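Local coordinates for SufC protein (Thermus thermophilus, PDB 2D2E), which is an atypical cytoplasmic ABC-type ATPase of the Suf system that binds and hydrolyses ATP, probably in support of iron-sulfur cluster assembly, at residues 25-29 with 30-34; 95-98 with 99-103; 174-177 with 178-181. All coordinates share one frame; numbering follows the deposited sequence.

Interaction 1. Residues 25-29 with 30-34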
ATOM      1  N   VAL A  25     -13.424   4.538   2.836  1.00 11.63           N
ATOM      2  CA  VAL A  25     -12.883   4.872   4.162  1.00 12.20           C
ATOM      3  C   VAL A  25     -12.184   3.684   4.812  1.00  9.62           C
ATOM      4  O   VAL A  25     -12.766   2.605   4.885  1.00 12.33           O
ATOM      5  CB  VAL A  25     -14.024   5.309   5.131  1.00 15.57           C
ATOM      6  CG1 VAL A  25     -13.480   5.524   6.527  1.00 16.88           C
ATOM      7  CG2 VAL A  25     -14.647   6.606   4.649  1.00 15.51           C
ATOM      8  N   VAL A  26     -10.949   3.871   5.274  1.00  9.74           N
ATOM      9  CA  VAL A  26     -10.237   2.801   5.987  1.00  8.15           C
ATOM     10  C   VAL A  26      -9.940   3.300   7.406  1.00  8.54           C
ATOM     11  O   VAL A  26      -9.081   4.164   7.604  1.00 11.86           O
ATOM     12  CB  VAL A  26      -8.894   2.431   5.336  1.00  9.23           C
ATOM     13  CG1 VAL A  26      -8.242   1.265   6.108  1.00 13.08           C
ATOM     14  CG2 VAL A  26      -9.111   2.005   3.880  1.00 10.94           C
ATOM     15  N   PRO A  27     -10.642   2.763   8.414  1.00 10.57           N
ATOM     16  CA  PRO A  27     -10.376   3.212   9.790  1.00 10.79           C
ATOM     17  C   PRO A  27      -8.991   2.772  10.247  1.00 12.41           C
ATOM     18  O   PRO A  27      -8.549   1.677   9.913  1.00 10.59           O
ATOM     19  CB  PRO A  27     -11.451   2.502  10.609  1.00 12.42           C
ATOM     20  CG  PRO A  27     -12.592   2.293   9.621  1.00 15.50           C
ATOM     21  CD  PRO A  27     -11.814   1.870   8.360  1.00 11.48           C
ATOM     22  N   LYS A  28      -8.310   3.624  11.006  1.00 14.80           N
ATOM     23  CA  LYS A  28      -7.008   3.256  11.548  1.00 13.67           C
ATOM     24  C   LYS A  28      -7.303   2.041  12.451  1.00 12.65           C
ATOM     25  O   LYS A  28      -8.261   2.048  13.235  1.00 15.09           O
ATOM     26  CB  LYS A  28      -6.424   4.423  12.358  1.00 14.44           C
ATOM     27  CG  LYS A  28      -4.956   4.221  12.738  1.00 14.73           C
ATOM     28  CD  LYS A  28      -4.439   5.385  13.589  1.00 18.81           C
ATOM     29  CE  LYS A  28      -4.414   6.682  12.797  1.00 18.89           C
ATOM     30  NZ  LYS A  28      -3.842   7.823  13.595  1.00 19.39           N
ATOM     31  N   GLY A  29      -6.493   1.000  12.319  1.00 10.20           N
ATOM     32  CA  GLY A  29      -6.687  -0.224  13.080  1.00 12.70           C
ATOM     33  C   GLY A  29      -7.225  -1.339  12.180  1.00 14.09           C
ATOM     34  O   GLY A  29      -7.213  -2.524  12.553  1.00 14.03           O
ATOM     35  N   GLU A  30      -7.674  -0.969  10.983  1.00 10.91           N
ATOM     36  CA  GLU A  30      -8.217  -1.963  10.069  1.00  9.65           C
ATOM     37  C   GLU A  30      -7.389  -2.147   8.807  1.00 10.20           C
ATOM     38  O   GLU A  30      -6.594  -1.288   8.425  1.00 11.52           O
ATOM     39  CB  GLU A  30      -9.665  -1.600   9.675  1.00 12.06           C
ATOM     40  CG  GLU A  30     -10.628  -1.693  10.866  1.00 13.98           C
ATOM     41  CD  GLU A  30     -12.092  -1.422  10.534  1.00 19.57           C
ATOM     42  OE1 GLU A  30     -12.492  -1.379   9.350  1.00 14.55           O
ATOM     43  OE2 GLU A  30     -12.880  -1.256  11.499  1.00 21.75           O
ATOM     44  N   VAL A  31      -7.578  -3.306   8.186  1.00  8.84           N
ATOM     45  CA  VAL A  31      -6.913  -3.654   6.928  1.00  8.64           C
ATOM     46  C   VAL A  31      -8.032  -3.973   5.946  1.00 11.18           C
ATOM     47  O   VAL A  31      -8.836  -4.884   6.153  1.00  9.59           O
ATOM     48  CB  VAL A  31      -5.988  -4.885   7.060  1.00 11.05           C
ATOM     49  CG1 VAL A  31      -5.413  -5.251   5.686  1.00 10.50           C
ATOM     50  CG2 VAL A  31      -4.850  -4.585   8.022  1.00 10.96           C
ATOM     51  N   HIS A  32      -8.108  -3.174   4.887  1.00 10.35           N
ATOM     52  CA  HIS A  32      -9.138  -3.369   3.873  1.00 10.15           C
ATOM     53  C   HIS A  32      -8.533  -3.795   2.546  1.00  9.11           C
ATOM     54  O   HIS A  32      -7.326  -3.610   2.306  1.00 10.17           O
ATOM     55  CB  HIS A  32      -9.895  -2.074   3.635  1.00 12.52           C
ATOM     56  CG  HIS A  32     -10.758  -1.665   4.779  1.00 10.57           C
ATOM     57  ND1 HIS A  32     -11.774  -0.746   4.638  1.00  9.97           N
ATOM     58  CD2 HIS A  32     -10.739  -2.018   6.088  1.00 10.10           C
ATOM     59  CE1 HIS A  32     -12.346  -0.549   5.816  1.00 11.71           C
ATOM     60  NE2 HIS A  32     -11.735  -1.307   6.711  1.00 10.07           N
ATOM     61  N   ALA A  33      -9.393  -4.356   1.698  1.00  9.69           N
ATOM     62  CA  ALA A  33      -9.017  -4.768   0.348  1.00  6.98           C
ATOM     63  C   ALA A  33      -9.801  -3.925  -0.677  1.00  9.54           C
ATOM     64  O   ALA A  33     -10.970  -3.574  -0.437  1.00 11.25           O
ATOM     65  CB  ALA A  33      -9.361  -6.274   0.147  1.00 10.17           C
ATOM     66  N   LEU A  34      -9.157  -3.601  -1.810  1.00  9.35           N
ATOM     67  CA  LEU A  34      -9.811  -2.893  -2.914  1.00  7.41           C
ATOM     68  C   LEU A  34      -9.580  -3.794  -4.126  1.00  9.04           C
ATOM     69  O   LEU A  34      -8.445  -3.960  -4.585  1.00 10.15           O
ATOM     70  CB  LEU A  34      -9.191  -1.515  -3.188  1.00 10.90           C
ATOM     71  CG  LEU A  34      -9.784  -0.807  -4.425  1.00  9.28           C
ATOM     72  CD1 LEU A  34     -11.310  -0.648  -4.334  1.00 12.61           C
ATOM     73  CD2 LEU A  34      -9.103   0.539  -4.567  1.00 11.45           C
TER

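Interaction 2. Residues 95-98 with 99-103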
ATOM      1  N   VAL A  95      25.475  -1.460  -2.889  1.00 28.83           N
ATOM      2  CA  VAL A  95      24.613  -0.819  -1.898  1.00 23.26           C
ATOM      3  C   VAL A  95      23.911  -1.901  -1.084  1.00 21.62           C
ATOM      4  O   VAL A  95      23.015  -2.577  -1.586  1.00 22.69           O
ATOM      5  CB  VAL A  95      23.537   0.077  -2.551  1.00 26.53           C
ATOM      6  CG1 VAL A  95      22.661   0.717  -1.464  1.00 23.11           C
ATOM      7  CG2 VAL A  95      24.200   1.164  -3.393  1.00 27.29           C
ATOM      8  N   THR A  96      24.309  -2.063   0.169  1.00 19.10           N
ATOM      9  CA  THR A  96      23.673  -3.074   1.006  1.00 18.44           C
ATOM     10  C   THR A  96      22.249  -2.653   1.376  1.00 18.69           C
ATOM     11  O   THR A  96      21.920  -1.469   1.408  1.00 20.20           O
ATOM     12  CB  THR A  96      24.434  -3.280   2.310  1.00 21.48           C
ATOM     13  OG1 THR A  96      24.502  -2.033   3.022  1.00 21.26           O
ATOM     14  CG2 THR A  96      25.857  -3.786   2.030  1.00 25.03           C
ATOM     15  N   ILE A  97      21.402  -3.637   1.638  1.00 15.38           N
ATOM     16  CA  ILE A  97      20.042  -3.334   2.065  1.00 15.99           C
ATOM     17  C   ILE A  97      20.100  -2.516   3.361  1.00 16.69           C
ATOM     18  O   ILE A  97      19.306  -1.587   3.553  1.00 15.02           O
ATOM     19  CB  ILE A  97      19.236  -4.644   2.271  1.00 14.94           C
ATOM     20  CG1 ILE A  97      18.975  -5.278   0.902  1.00 19.14           C
ATOM     21  CG2 ILE A  97      17.917  -4.374   2.960  1.00 15.25           C
ATOM     22  CD1 ILE A  97      18.329  -6.623   0.958  1.00 29.26           C
ATOM     23  N   ALA A  98      21.048  -2.826   4.247  1.00 14.80           N
ATOM     24  CA  ALA A  98      21.153  -2.068   5.494  1.00 15.56           C
ATOM     25  C   ALA A  98      21.398  -0.572   5.228  1.00 18.11           C
ATOM     26  O   ALA A  98      20.716   0.287   5.805  1.00 14.29           O
ATOM     27  CB  ALA A  98      22.271  -2.644   6.387  1.00 15.97           C
ATOM     28  N   ASN A  99      22.366  -0.257   4.365  1.00 17.56           N
ATOM     29  CA  ASN A  99      22.663   1.148   4.046  1.00 20.82           C
ATOM     30  C   ASN A  99      21.448   1.829   3.412  1.00 18.74           C
ATOM     31  O   ASN A  99      21.154   2.989   3.688  1.00 16.45           O
ATOM     32  CB  ASN A  99      23.829   1.253   3.050  1.00 23.87           C
ATOM     33  CG  ASN A  99      25.191   1.208   3.718  1.00 24.32           C
ATOM     34  OD1 ASN A  99      26.198   0.869   3.082  1.00 28.90           O
ATOM     35  ND2 ASN A  99      25.237   1.560   4.982  1.00 21.13           N
ATOM     36  N   PHE A 100      20.772   1.108   2.523  1.00 16.97           N
ATOM     37  CA  PHE A 100      19.605   1.650   1.849  1.00 17.08           C
ATOM     38  C   PHE A 100      18.493   1.946   2.842  1.00 17.07           C
ATOM     39  O   PHE A 100      17.829   2.985   2.756  1.00 15.51           O
ATOM     40  CB  PHE A 100      19.099   0.672   0.792  1.00 17.49           C
ATOM     41  CG  PHE A 100      17.897   1.166   0.054  1.00 26.50           C
ATOM     42  CD1 PHE A 100      17.989   2.285  -0.764  1.00 28.83           C
ATOM     43  CD2 PHE A 100      16.662   0.548   0.211  1.00 31.98           C
ATOM     44  CE1 PHE A 100      16.864   2.788  -1.417  1.00 33.44           C
ATOM     45  CE2 PHE A 100      15.532   1.044  -0.440  1.00 32.02           C
ATOM     46  CZ  PHE A 100      15.637   2.160  -1.249  1.00 33.42           C
ATOM     47  N   LEU A 101      18.287   1.039   3.792  0.50 13.10           N
ATOM     48  CA  LEU A 101      17.242   1.242   4.782  0.50 15.72           C
ATOM     49  C   LEU A 101      17.544   2.444   5.665  0.50 15.18           C
ATOM     50  O   LEU A 101      16.635   3.182   6.055  0.50 14.95           O
ATOM     51  CB  LEU A 101      17.072  -0.008   5.650  0.50 16.71           C
ATOM     52  CG  LEU A 101      15.720  -0.718   5.548  0.50 29.19           C
ATOM     53  CD1 LEU A 101      14.605   0.243   5.949  0.50 26.42           C
ATOM     54  CD2 LEU A 101      15.504  -1.213   4.138  0.50 22.76           C
ATOM     55  N   ARG A 102      18.821   2.649   5.972  1.00 14.09           N
ATOM     56  CA  ARG A 102      19.201   3.773   6.819  1.00 13.48           C
ATOM     57  C   ARG A 102      18.930   5.065   6.055  1.00 15.03           C
ATOM     58  O   ARG A 102      18.425   6.032   6.627  1.00 14.65           O
ATOM     59  CB  ARG A 102      20.673   3.687   7.197  1.00 13.64           C
ATOM     60  CG  ARG A 102      21.043   4.568   8.387  1.00 17.93           C
ATOM     61  CD  ARG A 102      22.359   4.123   8.932  1.00 22.26           C
ATOM     62  NE  ARG A 102      22.879   5.022   9.950  1.00 17.01           N
ATOM     63  CZ  ARG A 102      24.143   4.994  10.355  1.00 20.88           C
ATOM     64  NH1 ARG A 102      24.982   4.110   9.828  1.00 22.86           N
ATOM     65  NH2 ARG A 102      24.575   5.859  11.262  1.00 19.45           N
ATOM     66  N   LEU A 103      19.253   5.062   4.764  1.00 14.28           N
ATOM     67  CA  LEU A 103      18.995   6.221   3.920  1.00 18.93           C
ATOM     68  C   LEU A 103      17.492   6.500   3.881  1.00 18.58           C
ATOM     69  O   LEU A 103      17.071   7.659   3.987  1.00 16.81           O
ATOM     70  CB  LEU A 103      19.507   5.974   2.489  1.00 22.10           C
ATOM     71  CG  LEU A 103      19.219   7.070   1.450  1.00 30.24           C
ATOM     72  CD1 LEU A 103      19.749   8.385   1.971  1.00 37.40           C
ATOM     73  CD2 LEU A 103      19.889   6.757   0.126  1.00 33.08           C
TER
HETATM   74  O   HOH W   1      26.656  -0.405   0.816  1.00 31.71           O

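Interaction 3. Residues 174-177 with 178-181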
ATOM      1  N   LEU A 174      -0.516 -14.223  -9.243  1.00 11.16           N
ATOM      2  CA  LEU A 174      -0.635 -15.392  -8.373  1.00 13.73           C
ATOM      3  C   LEU A 174       0.720 -15.933  -7.918  1.00 16.12           C
ATOM      4  O   LEU A 174       0.855 -17.136  -7.642  1.00 18.90           O
ATOM      5  CB  LEU A 174      -1.440 -16.500  -9.075  1.00 12.56           C
ATOM      6  CG  LEU A 174      -2.902 -16.116  -9.330  1.00 16.83           C
ATOM      7  CD1 LEU A 174      -3.630 -17.266 -10.060  1.00 20.58           C
ATOM      8  CD2 LEU A 174      -3.584 -15.814  -7.980  1.00 20.49           C
ATOM      9  N   ASP A 175       1.724 -15.056  -7.848  1.00 14.59           N
ATOM     10  CA  ASP A 175       3.077 -15.446  -7.386  1.00 14.40           C
ATOM     11  C   ASP A 175       2.931 -15.580  -5.864  1.00 13.25           C
ATOM     12  O   ASP A 175       3.056 -14.597  -5.125  1.00 13.84           O
ATOM     13  CB  ASP A 175       4.077 -14.345  -7.758  1.00 15.68           C
ATOM     14  CG  ASP A 175       5.486 -14.605  -7.243  1.00 20.38           C
ATOM     15  OD1 ASP A 175       5.684 -15.484  -6.383  1.00 20.66           O
ATOM     16  OD2 ASP A 175       6.402 -13.892  -7.706  1.00 20.69           O
ATOM     17  N   ILE A 176       2.672 -16.802  -5.393  1.00 13.47           N
ATOM     18  CA  ILE A 176       2.432 -17.025  -3.972  1.00 12.72           C
ATOM     19  C   ILE A 176       3.547 -16.526  -3.040  1.00 15.56           C
ATOM     20  O   ILE A 176       3.270 -15.956  -1.981  1.00 14.70           O
ATOM     21  CB  ILE A 176       2.114 -18.526  -3.685  1.00 14.20           C
ATOM     22  CG1 ILE A 176       0.925 -18.993  -4.545  1.00 18.23           C
ATOM     23  CG2 ILE A 176       1.818 -18.728  -2.196  1.00 19.79           C
ATOM     24  CD1 ILE A 176      -0.351 -18.120  -4.460  1.00 22.69           C
ATOM     25  N   ASP A 177       4.803 -16.732  -3.424  0.50 16.37           N
ATOM     26  CA  ASP A 177       5.882 -16.260  -2.569  0.50 18.68           C
ATOM     27  C   ASP A 177       5.795 -14.757  -2.350  0.50 17.33           C
ATOM     28  O   ASP A 177       5.943 -14.287  -1.223  0.50 15.67           O
ATOM     29  CB  ASP A 177       7.252 -16.599  -3.152  0.50 24.14           C
ATOM     30  CG  ASP A 177       8.379 -15.876  -2.427  0.50 27.91           C
ATOM     31  OD1 ASP A 177       8.870 -14.855  -2.949  0.50 30.82           O
ATOM     32  OD2 ASP A 177       8.759 -16.320  -1.325  0.50 34.59           O
ATOM     33  N   ALA A 178       5.558 -14.007  -3.424  1.00 13.48           N
ATOM     34  CA  ALA A 178       5.465 -12.553  -3.327  1.00 13.37           C
ATOM     35  C   ALA A 178       4.261 -12.111  -2.516  1.00 13.82           C
ATOM     36  O   ALA A 178       4.358 -11.161  -1.760  1.00 13.72           O
ATOM     37  CB  ALA A 178       5.416 -11.913  -4.716  1.00 13.60           C
ATOM     38  N   LEU A 179       3.130 -12.789  -2.681  1.00 10.80           N
ATOM     39  CA  LEU A 179       1.944 -12.415  -1.916  1.00 10.20           C
ATOM     40  C   LEU A 179       2.172 -12.695  -0.439  1.00 13.25           C
ATOM     41  O   LEU A 179       1.761 -11.908   0.410  1.00 12.39           O
ATOM     42  CB  LEU A 179       0.717 -13.200  -2.386  1.00 11.22           C
ATOM     43  CG  LEU A 179       0.406 -13.048  -3.883  1.00 10.15           C
ATOM     44  CD1 LEU A 179      -0.762 -13.965  -4.251  1.00 14.17           C
ATOM     45  CD2 LEU A 179       0.070 -11.586  -4.198  1.00 11.97           C
ATOM     46  N   LYS A 180       2.861 -13.793  -0.135  1.00 11.53           N
ATOM     47  CA  LYS A 180       3.089 -14.127   1.259  1.00 14.61           C
ATOM     48  C   LYS A 180       4.052 -13.164   1.950  1.00 14.34           C
ATOM     49  O   LYS A 180       3.906 -12.905   3.139  1.00 13.45           O
ATOM     50  CB  LYS A 180       3.559 -15.587   1.395  1.00 15.39           C
ATOM     51  CG  LYS A 180       2.393 -16.561   1.249  1.00 16.91           C
ATOM     52  CD  LYS A 180       2.764 -17.978   1.658  1.00 22.03           C
ATOM     53  CE  LYS A 180       1.522 -18.852   1.723  1.00 26.54           C
ATOM     54  NZ  LYS A 180       1.870 -20.269   1.986  1.00 30.46           N
ATOM     55  N   VAL A 181       5.028 -12.646   1.213  1.00 14.05           N
ATOM     56  CA  VAL A 181       5.974 -11.688   1.784  1.00 14.71           C
ATOM     57  C   VAL A 181       5.210 -10.431   2.201  1.00 14.20           C
ATOM     58  O   VAL A 181       5.427  -9.872   3.287  1.00 14.31           O
ATOM     59  CB  VAL A 181       7.050 -11.294   0.770  1.00 15.76           C
ATOM     60  CG1 VAL A 181       7.688  -9.976   1.181  1.00 23.29           C
ATOM     61  CG2 VAL A 181       8.108 -12.389   0.690  1.00 22.25           C
TER

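Interaction 1. Residues 25-29 with 30-34
The H32 imidazole has a V26 methyl over one face: CG1 of V26 stands 4.1 Å from the ring centroid, 12° off the normal, a CH-pi contact. At the ring's edge, in its plane, lies the E30 carboxylate, and H32 NE2 donates to E30 OE1 over 2.7 Å, almost straight at 175°. OE1 receives it on its anti lone pair, which ties the imidazole and the carboxylate together. P27 crosses the H32 side chain at about a right angle, its CD 3.6 Å from H32 CE1 and 3.5 Å from E30 OE1, so the pyrrolidine lies against both polar groups. A V26 chi1 of -178° turns CG1 away from its own N and over the imidazole. A type II turn from P27 to E30 brings the residues together, closed by E30 N donating to P27 O at 3.0 Å. H32 ND1 is hydrogen-bonded to NE2 of H215, and K28 NZ forms a salt bridge with D65. The turn links two sheets: strand 16-27 pairs with strand 3-13 in the antiparallel sheet, whereas strand 31-35 runs between strands 195-199 and 213-218 in the mixed sheet.

Interaction 2. Residues 95-98 with 99-103
T96 is the N-cap of helix 97-109, and its hydroxyl grips the first turn: OG1 of T96 accepts from N99 N at 3.1 Å, with an N-H...O angle of 161°. That oxygen sits between the backbone N and the carbonyl carbon of T96 (chi1 58°), the rotation that turns it back over the helix end. It also rests against the N99 side chain, 3.4 Å from CB of N99, as the two side chains cross obliquely. Where a capping box would have a direct bond, water 1 bridges the pair: it accepts from T96 N at 2.9 Å and donates to N99 OD1 at 2.6 Å, linking the side-chain carbonyl of N99 to the backbone N of T96. The backbone ladder starts at the cap residue, with F100 N on T96 O at 3.0 Å and L101 N on I97 O at 2.8 Å, followed by R102 N on A98 O. The helix belongs to the helical part of the ABC ATPase fold and packs on helix 148-160, the one that in this family follows the signature motif, with I97 on L155 and F100 on N152 and Q156. F100 CB meets V95 CG1 at 4.2 Å, an apolar contact spanning the start of the helix. R102 packs on V115 and F118 of helix 115-129 with an extended chain and gives its NE to V113 O, while its NH1 is hydrogen-bonded to a glycerol probably left from crystallisation.

Interaction 3. Residues 174-177 with 178-181
A178 meets D175, the N-cap of helix 176-189, through both backbone and methyl. Its N donates to D175 OD1 in a weak capping bond of 3.3 Å, nearly straight at 167°, and its CB lies 3.7 Å from D175 CG. D175 CG stands anti to the backbone N (chi1 176°), which sets OD1 toward A178 N and the carboxylate carbon against A178 CB. D175 ends a stretch that resembles the D-loop of ABC ATPases, a short way after strand 164-168. L179 comes next: its N bonds D175 O at 3.0 Å, CG rests 3.3 Å from that same oxygen, and CD1 touches I176 CD1 at 4.2 Å. With an alanine in place of L179, D175 O is likely to lose its apolar cover and I176 CD1 its leucine neighbour. K180 N bonds I176 O at 2.9 Å, and its extended chain runs across I176, CE lying 3.9 Å from CG2 of I176. Y208 touches both of these side chains. V181 N reaches D177 O, V181 CG2 sits beside that carbonyl, and the valine packs on R151 and I154 of helix 148-160. A carboxylate at the amino end of a helix would probably be stabilised by the helix dipole, even though its single capping bond is weak and the backbone ladder carries most of the polar pairing.

Interactions 1, 2 and 3 follow one another along the chain without touching. Centres of interactions 1 and 2 are about 30 Å apart, on opposite sides of the chain's centre, while the centre of interaction 3 lies about 21 Å from the first and 24 Å from the second. Residues 30-34 enter strand 31-35, which pairs in the mixed sheet with strand 195-199, the strand that helix 176-189 of interaction 3 leads into. Helix 148-160 is a common neighbour of interactions 2 and 3, contacting residues of both. Together they touch the antiparallel sheet, the mixed sheet that leads into the P-loop, a beta-alpha-beta helix and the helical region.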